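Local atomic coordinates of SUMO-1 cysteine protease S273R (African swine fever virus pig/Kenya/KEN-50/1950, PDB entry 6LJ9), a protein that acts as a cysteine protease, probably maturing the viral pp220 and pp62 polyproteins into core-shell proteins and dampening host innate immune responses. Residues 98-109 against 137-148. Sequence-based numbering, arbitrary orientation.
Sequences QRWAIKYTKFFN and ELQYVEGKAVKR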
ATOM      1  N   GLN B  98       3.769  -1.898  15.541  1.00 16.08           N
ATOM      2  CA  GLN B  98       2.683  -0.926  15.599  1.00 30.29           C
ATOM      3  C   GLN B  98       2.993   0.316  14.772  1.00 22.20           C
ATOM      4  O   GLN B  98       2.076   0.933  14.220  1.00 31.01           O
ATOM      5  CB  GLN B  98       2.398  -0.540  17.050  1.00 24.63           C
ATOM      6  CG  GLN B  98       1.657  -1.602  17.846  1.00 34.31           C
ATOM      7  CD  GLN B  98       1.521  -1.239  19.312  1.00 49.82           C
ATOM      8  OE1 GLN B  98       2.435  -0.672  19.910  1.00 67.10           O
ATOM      9  NE2 GLN B  98       0.374  -1.559  19.898  1.00 44.79           N
ATOM     10  N   ARG B  99       4.269   0.698  14.672  1.00 19.89           N
ATOM     11  CA  ARG B  99       4.630   1.861  13.867  1.00 24.93           C
ATOM     12  C   ARG B  99       4.623   1.536  12.378  1.00 25.70           C
ATOM     13  O   ARG B  99       4.260   2.386  11.556  1.00 28.52           O
ATOM     14  CB  ARG B  99       6.001   2.391  14.288  1.00 25.21           C
ATOM     15  CG  ARG B  99       5.979   3.230  15.556  1.00 30.44           C
ATOM     16  CD  ARG B  99       7.384   3.525  16.057  1.00 37.96           C
ATOM     17  NE  ARG B  99       7.376   4.525  17.121  1.00 35.87           N
ATOM     18  CZ  ARG B  99       7.095   4.263  18.394  1.00 34.73           C
ATOM     19  NH1 ARG B  99       6.795   3.026  18.768  1.00 28.30           N
ATOM     20  NH2 ARG B  99       7.109   5.238  19.292  1.00 40.89           N
ATOM     21  N   TRP B 100       5.025   0.316  12.010  1.00 25.35           N
ATOM     22  CA  TRP B 100       4.999  -0.073  10.604  1.00 20.95           C
ATOM     23  C   TRP B 100       3.574  -0.169  10.076  1.00 23.38           C
ATOM     24  O   TRP B 100       3.341   0.048   8.881  1.00 32.02           O
ATOM     25  CB  TRP B 100       5.728  -1.402  10.411  1.00 21.45           C
ATOM     26  CG  TRP B 100       7.206  -1.315  10.628  1.00 22.36           C
ATOM     27  CD1 TRP B 100       7.939  -0.185  10.854  1.00 25.85           C
ATOM     28  CD2 TRP B 100       8.136  -2.404  10.640  1.00 18.14           C
ATOM     29  NE1 TRP B 100       9.266  -0.504  11.005  1.00 26.04           N
ATOM     30  CE2 TRP B 100       9.413  -1.861  10.878  1.00 29.32           C
ATOM     31  CE3 TRP B 100       8.011  -3.787  10.473  1.00 23.24           C
ATOM     32  CZ2 TRP B 100      10.558  -2.651  10.953  1.00 25.43           C
ATOM     33  CZ3 TRP B 100       9.149  -4.570  10.547  1.00 23.43           C
ATOM     34  CH2 TRP B 100      10.406  -4.000  10.786  1.00 22.39           C
ATOM     35  N   ALA B 101       2.613  -0.488  10.946  1.00 17.50           N
ATOM     36  CA  ALA B 101       1.216  -0.542  10.533  1.00 25.12           C
ATOM     37  C   ALA B 101       0.670   0.832  10.167  1.00 29.56           C
ATOM     38  O   ALA B 101      -0.342   0.915   9.464  1.00 21.87           O
ATOM     39  CB  ALA B 101       0.366  -1.168  11.637  1.00 17.91           C
ATOM     40  N   ILE B 102       1.312   1.906  10.631  1.00 29.68           N
ATOM     41  CA  ILE B 102       0.925   3.249  10.209  1.00 27.22           C
ATOM     42  C   ILE B 102       1.284   3.463   8.744  1.00 19.66           C
ATOM     43  O   ILE B 102       0.463   3.928   7.944  1.00 45.18           O
ATOM     44  CB  ILE B 102       1.593   4.307  11.106  1.00 30.24           C
ATOM     45  CG1 ILE B 102       1.406   3.964  12.584  1.00 28.89           C
ATOM     46  CG2 ILE B 102       1.038   5.690  10.804  1.00 24.59           C
ATOM     47  CD1 ILE B 102       2.185   4.863  13.519  1.00 38.91           C
ATOM     48  N   LYS B 103       2.521   3.128   8.373  1.00 19.12           N
ATOM     49  CA  LYS B 103       3.000   3.366   7.017  1.00 27.83           C
ATOM     50  C   LYS B 103       2.426   2.351   6.034  1.00 23.80           C
ATOM     51  O   LYS B 103       1.953   2.720   4.954  1.00 29.66           O
ATOM     52  CB  LYS B 103       4.530   3.340   7.004  1.00 36.08           C
ATOM     53  CG  LYS B 103       5.164   3.224   5.631  1.00 37.40           C
ATOM     54  CD  LYS B 103       6.680   3.248   5.744  1.00 44.72           C
ATOM     55  CE  LYS B 103       7.343   2.770   4.465  1.00 42.69           C
ATOM     56  NZ  LYS B 103       6.946   3.589   3.288  1.00 54.50           N
ATOM     57  N   TYR B 104       2.461   1.071   6.394  1.00 27.66           N
ATOM     58  CA  TYR B 104       1.884   0.007   5.575  1.00 18.44           C
ATOM     59  C   TYR B 104       0.451  -0.213   6.046  1.00 25.55           C
ATOM     60  O   TYR B 104       0.203  -0.952   7.002  1.00 19.49           O
ATOM     61  CB  TYR B 104       2.724  -1.261   5.677  1.00 15.69           C
ATOM     62  CG  TYR B 104       4.160  -1.069   5.241  1.00 23.00           C
ATOM     63  CD1 TYR B 104       4.510  -1.125   3.899  1.00 15.87           C
ATOM     64  CD2 TYR B 104       5.164  -0.825   6.171  1.00 23.11           C
ATOM     65  CE1 TYR B 104       5.818  -0.947   3.493  1.00 16.48           C
ATOM     66  CE2 TYR B 104       6.478  -0.647   5.773  1.00 23.31           C
ATOM     67  CZ  TYR B 104       6.799  -0.708   4.434  1.00 28.14           C
ATOM     68  OH  TYR B 104       8.104  -0.532   4.034  1.00 31.07           O
ATOM     69  N   THR B 105      -0.499   0.433   5.367  1.00 23.37           N
ATOM     70  CA  THR B 105      -1.886   0.472   5.814  1.00 26.84           C
ATOM     71  C   THR B 105      -2.659  -0.807   5.517  1.00 30.24           C
ATOM     72  O   THR B 105      -3.813  -0.923   5.943  1.00 21.97           O
ATOM     73  CB  THR B 105      -2.608   1.663   5.179  1.00 25.68           C
ATOM     74  OG1 THR B 105      -2.595   1.527   3.752  1.00 34.31           O
ATOM     75  CG2 THR B 105      -1.919   2.966   5.563  1.00 30.24           C
ATOM     76  N   LYS B 106      -2.069  -1.760   4.795  1.00 28.22           N
ATOM     77  CA  LYS B 106      -2.673  -3.073   4.591  1.00 23.30           C
ATOM     78  C   LYS B 106      -1.927  -4.164   5.350  1.00 26.75           C
ATOM     79  O   LYS B 106      -1.991  -5.337   4.971  1.00 30.41           O
ATOM     80  CB  LYS B 106      -2.740  -3.410   3.099  1.00 24.48           C
ATOM     81  CG  LYS B 106      -3.673  -2.514   2.298  1.00 35.98           C
ATOM     82  CD  LYS B 106      -3.956  -3.098   0.921  1.00 48.31           C
ATOM     83  CE  LYS B 106      -4.894  -2.206   0.119  1.00 47.61           C
ATOM     84  NZ  LYS B 106      -4.271  -0.897  -0.222  1.00 48.24           N
ATOM     85  N   PHE B 107      -1.220  -3.795   6.414  1.00 20.63           N
ATOM     86  CA  PHE B 107      -0.414  -4.718   7.200  1.00 16.67           C
ATOM     87  C   PHE B 107      -1.053  -4.915   8.567  1.00 18.18           C
ATOM     88  O   PHE B 107      -1.378  -3.940   9.253  1.00 20.90           O
ATOM     89  CB  PHE B 107       1.016  -4.189   7.347  1.00 13.96           C
ATOM     90  CG  PHE B 107       1.835  -4.927   8.365  1.00 12.74           C
ATOM     91  CD1 PHE B 107       2.201  -6.245   8.155  1.00 20.21           C
ATOM     92  CD2 PHE B 107       2.252  -4.296   9.526  1.00 16.77           C
ATOM     93  CE1 PHE B 107       2.959  -6.926   9.088  1.00 14.55           C
ATOM     94  CE2 PHE B 107       3.010  -4.971  10.464  1.00 16.73           C
ATOM     95  CZ  PHE B 107       3.365  -6.287  10.244  1.00 17.08           C
ATOM     96  N   PHE B 108      -1.235  -6.175   8.957  1.00 21.49           N
ATOM     97  CA  PHE B 108      -1.838  -6.523  10.238  1.00 21.79           C
ATOM     98  C   PHE B 108      -0.724  -6.930  11.196  1.00 27.23           C
ATOM     99  O   PHE B 108      -0.039  -7.933  10.973  1.00 20.36           O
ATOM    100  CB  PHE B 108      -2.861  -7.646  10.073  1.00 16.29           C
ATOM    101  CG  PHE B 108      -3.688  -7.900  11.304  1.00 16.04           C
ATOM    102  CD1 PHE B 108      -3.210  -8.706  12.324  1.00 14.54           C
ATOM    103  CD2 PHE B 108      -4.947  -7.338  11.437  1.00 12.33           C
ATOM    104  CE1 PHE B 108      -3.966  -8.942  13.457  1.00 17.11           C
ATOM    105  CE2 PHE B 108      -5.711  -7.572  12.568  1.00 22.85           C
ATOM    106  CZ  PHE B 108      -5.219  -8.376  13.579  1.00 14.58           C
ATOM    107  N   ASN B 109      -0.546  -6.153  12.260  1.00 28.25           N
ATOM    108  CA  ASN B 109       0.448  -6.456  13.278  1.00 30.89           C
ATOM    109  C   ASN B 109      -0.219  -7.232  14.408  1.00 26.47           C
ATOM    110  O   ASN B 109      -1.253  -6.806  14.933  1.00 36.14           O
ATOM    111  CB  ASN B 109       1.091  -5.172  13.801  1.00 21.44           C
ATOM    112  CG  ASN B 109       0.069  -4.154  14.257  1.00 32.88           C
ATOM    113  OD1 ASN B 109      -0.709  -3.638  13.456  1.00 34.78           O
ATOM    114  ND2 ASN B 109       0.064  -3.858  15.552  1.00 26.96           N
ATOM    115  N   GLU B 137     -10.967  -7.718  11.968  1.00 23.60           N
ATOM    116  CA  GLU B 137     -10.175  -8.028  13.148  1.00 24.70           C
ATOM    117  C   GLU B 137      -9.562  -6.753  13.711  1.00 26.93           C
ATOM    118  O   GLU B 137      -9.092  -5.894  12.959  1.00 23.04           O
ATOM    119  CB  GLU B 137      -9.067  -9.037  12.825  1.00 24.81           C
ATOM    120  CG  GLU B 137      -9.546 -10.472  12.680  1.00 47.00           C
ATOM    121  CD  GLU B 137      -9.784 -11.151  14.016  1.00 48.18           C
ATOM    122  OE1 GLU B 137     -10.264 -12.304  14.023  1.00 54.92           O
ATOM    123  OE2 GLU B 137      -9.486 -10.536  15.062  1.00 58.46           O
ATOM    124  N   LEU B 138      -9.572  -6.637  15.037  1.00 25.95           N
ATOM    125  CA  LEU B 138      -8.997  -5.480  15.706  1.00 31.29           C
ATOM    126  C   LEU B 138      -7.477  -5.579  15.732  1.00 36.29           C
ATOM    127  O   LEU B 138      -6.916  -6.578  16.195  1.00 33.33           O
ATOM    128  CB  LEU B 138      -9.533  -5.361  17.132  1.00 43.77           C
ATOM    129  CG  LEU B 138     -10.880  -4.671  17.346  1.00 57.20           C
ATOM    130  CD1 LEU B 138     -11.332  -4.853  18.784  1.00 50.91           C
ATOM    131  CD2 LEU B 138     -10.780  -3.193  17.006  1.00 67.37           C
ATOM    132  N   GLN B 139      -6.816  -4.546  15.224  1.00 24.57           N
ATOM    133  CA  GLN B 139      -5.387  -4.343  15.387  1.00 29.59           C
ATOM    134  C   GLN B 139      -5.164  -2.990  16.047  1.00 31.49           C
ATOM    135  O   GLN B 139      -6.069  -2.155  16.126  1.00 25.50           O
ATOM    136  CB  GLN B 139      -4.648  -4.420  14.046  1.00 12.45           C
ATOM    137  CG  GLN B 139      -4.933  -3.268  13.103  1.00 15.17           C
ATOM    138  CD  GLN B 139      -4.225  -3.432  11.775  1.00 16.61           C
ATOM    139  OE1 GLN B 139      -4.863  -3.628  10.742  1.00 21.28           O
ATOM    140  NE2 GLN B 139      -2.899  -3.359  11.797  1.00 12.41           N
ATOM    141  N   TYR B 140      -3.945  -2.771  16.525  1.00 36.87           N
ATOM    142  CA  TYR B 140      -3.627  -1.575  17.298  1.00 40.91           C
ATOM    143  C   TYR B 140      -2.545  -0.788  16.569  1.00 35.83           C
ATOM    144  O   TYR B 140      -1.361  -1.136  16.619  1.00 38.61           O
ATOM    145  CB  TYR B 140      -3.225  -1.948  18.720  1.00 25.97           C
ATOM    146  CG  TYR B 140      -4.403  -2.476  19.506  1.00 33.88           C
ATOM    147  CD1 TYR B 140      -4.732  -3.825  19.482  1.00 30.49           C
ATOM    148  CD2 TYR B 140      -5.209  -1.618  20.241  1.00 37.04           C
ATOM    149  CE1 TYR B 140      -5.819  -4.308  20.186  1.00 31.76           C
ATOM    150  CE2 TYR B 140      -6.297  -2.091  20.949  1.00 34.82           C
ATOM    151  CZ  TYR B 140      -6.599  -3.436  20.918  1.00 39.58           C
ATOM    152  OH  TYR B 140      -7.683  -3.909  21.622  1.00 52.99           O
ATOM    153  N   VAL B 141      -2.975   0.271  15.888  1.00 30.85           N
ATOM    154  CA  VAL B 141      -2.103   1.185  15.164  1.00 31.75           C
ATOM    155  C   VAL B 141      -1.991   2.461  15.983  1.00 50.73           C
ATOM    156  O   VAL B 141      -3.011   3.028  16.397  1.00 47.62           O
ATOM    157  CB  VAL B 141      -2.648   1.469  13.753  1.00 35.04           C
ATOM    158  CG1 VAL B 141      -1.748   2.441  13.021  1.00 36.52           C
ATOM    159  CG2 VAL B 141      -2.791   0.171  12.973  1.00 45.08           C
ATOM    160  N   GLU B 142      -0.759   2.912  16.208  1.00 73.28           N
ATOM    161  CA  GLU B 142      -0.449   3.958  17.195  1.00 83.79           C
ATOM    162  C   GLU B 142      -0.946   3.419  18.535  1.00 79.73           C
ATOM    163  O   GLU B 142      -0.587   2.288  18.903  1.00 82.96           O
ATOM    164  CB  GLU B 142      -1.031   5.302  16.765  1.00 84.52           C
ATOM    165  CG  GLU B 142      -0.814   5.642  15.298  1.00 95.87           C
ATOM    166  CD  GLU B 142      -1.133   7.090  14.979  1.00103.53           C
ATOM    167  OE1 GLU B 142      -0.957   7.948  15.868  1.00106.54           O
ATOM    168  OE2 GLU B 142      -1.562   7.370  13.838  1.00 99.48           O
ATOM    169  N   GLY B 143      -1.756   4.160  19.284  1.00 61.84           N
ATOM    170  CA  GLY B 143      -2.356   3.628  20.491  1.00 64.80           C
ATOM    171  C   GLY B 143      -3.856   3.493  20.341  1.00 62.56           C
ATOM    172  O   GLY B 143      -4.607   3.662  21.307  1.00 70.10           O
ATOM    173  N   LYS B 144      -4.300   3.175  19.126  1.00 43.95           N
ATOM    174  CA  LYS B 144      -5.710   3.200  18.770  1.00 42.99           C
ATOM    175  C   LYS B 144      -6.117   1.886  18.119  1.00 44.99           C
ATOM    176  O   LYS B 144      -5.389   1.345  17.281  1.00 41.51           O
ATOM    177  CB  LYS B 144      -6.001   4.370  17.822  1.00 46.00           C
ATOM    178  CG  LYS B 144      -7.396   4.371  17.233  1.00 55.36           C
ATOM    179  CD  LYS B 144      -7.601   5.568  16.326  1.00 58.81           C
ATOM    180  CE  LYS B 144      -8.956   5.507  15.654  1.00 70.78           C
ATOM    181  NZ  LYS B 144     -10.048   5.381  16.655  1.00 67.87           N
ATOM    182  N   ALA B 145      -7.284   1.381  18.513  1.00 38.02           N
ATOM    183  CA  ALA B 145      -7.838   0.186  17.893  1.00 25.62           C
ATOM    184  C   ALA B 145      -8.301   0.495  16.474  1.00 29.71           C
ATOM    185  O   ALA B 145      -8.866   1.559  16.208  1.00 26.76           O
ATOM    186  CB  ALA B 145      -9.002  -0.351  18.723  1.00 34.69           C
ATOM    187  N   VAL B 146      -8.067  -0.446  15.564  1.00 27.45           N
ATOM    188  CA  VAL B 146      -8.306  -0.225  14.140  1.00 19.06           C
ATOM    189  C   VAL B 146      -8.795  -1.522  13.513  1.00 26.42           C
ATOM    190  O   VAL B 146      -8.263  -2.601  13.791  1.00 31.92           O
ATOM    191  CB  VAL B 146      -7.032   0.293  13.437  1.00 31.36           C
ATOM    192  CG1 VAL B 146      -7.067  -0.017  11.949  1.00 28.25           C
ATOM    193  CG2 VAL B 146      -6.868   1.789  13.660  1.00 24.88           C
ATOM    194  N   LYS B 147      -9.819  -1.414  12.666  1.00 20.92           N
ATOM    195  CA  LYS B 147     -10.272  -2.512  11.820  1.00 29.35           C
ATOM    196  C   LYS B 147     -10.185  -2.063  10.370  1.00 31.59           C
ATOM    197  O   LYS B 147     -10.815  -1.072   9.985  1.00 41.33           O
ATOM    198  CB  LYS B 147     -11.699  -2.940  12.168  1.00 30.12           C
ATOM    199  CG  LYS B 147     -11.869  -3.387  13.605  1.00 39.60           C
ATOM    200  CD  LYS B 147     -12.883  -4.514  13.736  1.00 40.14           C
ATOM    201  CE  LYS B 147     -14.230  -4.132  13.150  1.00 46.70           C
ATOM    202  NZ  LYS B 147     -15.358  -4.734  13.917  1.00 59.71           N
ATOM    203  N   ARG B 148      -9.406  -2.790   9.572  1.00 27.07           N
ATOM    204  CA  ARG B 148      -9.154  -2.414   8.188  1.00 20.94           C
ATOM    205  C   ARG B 148      -8.756  -3.658   7.413  1.00 33.48           C
ATOM    206  O   ARG B 148      -8.185  -4.588   7.995  1.00 29.96           O
ATOM    207  CB  ARG B 148      -8.050  -1.351   8.099  1.00 17.41           C
ATOM    208  CG  ARG B 148      -6.700  -1.830   8.603  1.00 21.17           C
ATOM    209  CD  ARG B 148      -5.668  -0.717   8.593  1.00 27.07           C
ATOM    210  NE  ARG B 148      -4.328  -1.224   8.874  1.00 17.81           N
ATOM    211  CZ  ARG B 148      -3.248  -0.459   8.997  1.00 25.96           C
ATOM    212  NH1 ARG B 148      -3.345   0.858   8.868  1.00 24.72           N
ATOM    213  NH2 ARG B 148      -2.070  -1.011   9.249  1.00 19.81           N
TER
HETATM  214  O   HOH W   1      -2.147  -5.307  17.269  1.00 38.70           O
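CB of E137 packs obliquely on the F108 ring, 3.7 Å from CE2. Its OE1 accepts from the backbone N of D128. Q139 lays its CB over one face of the same ring in a CH-pi contact. CG of Q139 stands between the backbone N and the carbonyl carbon (chi1 69°), which carries the extended chain past the F108 ring to bring the amide to F107 O and N109. Q139 NE2 donates almost straight to a lone pair of F107 O at 3.0 Å and, at a bent 137°, to N109 OD1 at 2.8 Å. N109 ND2 reaches Y140 O from above the carbonyl plane, and a water bridges N109 O to Y140 N. V141 sets CG2 against A101 CB and CG1 against I102 CG1 (3.5 Å). CG of E142 touches I102 CD1. R148 NH2 donates to A101 O at 2.6 Å and to F107 O at 3.0 Å, both near the guanidinium plane, while T105 O lies over one face. The arginine ties the last turn of helix 90-103 to strand 107-109. The hairpin 139-146 packs across both elements, away from the active site. Strand 107-109 pairs with 152-158 at the edge of the central sheet; helix 129-134 also meets F108, and helix 232-244 packs against F107.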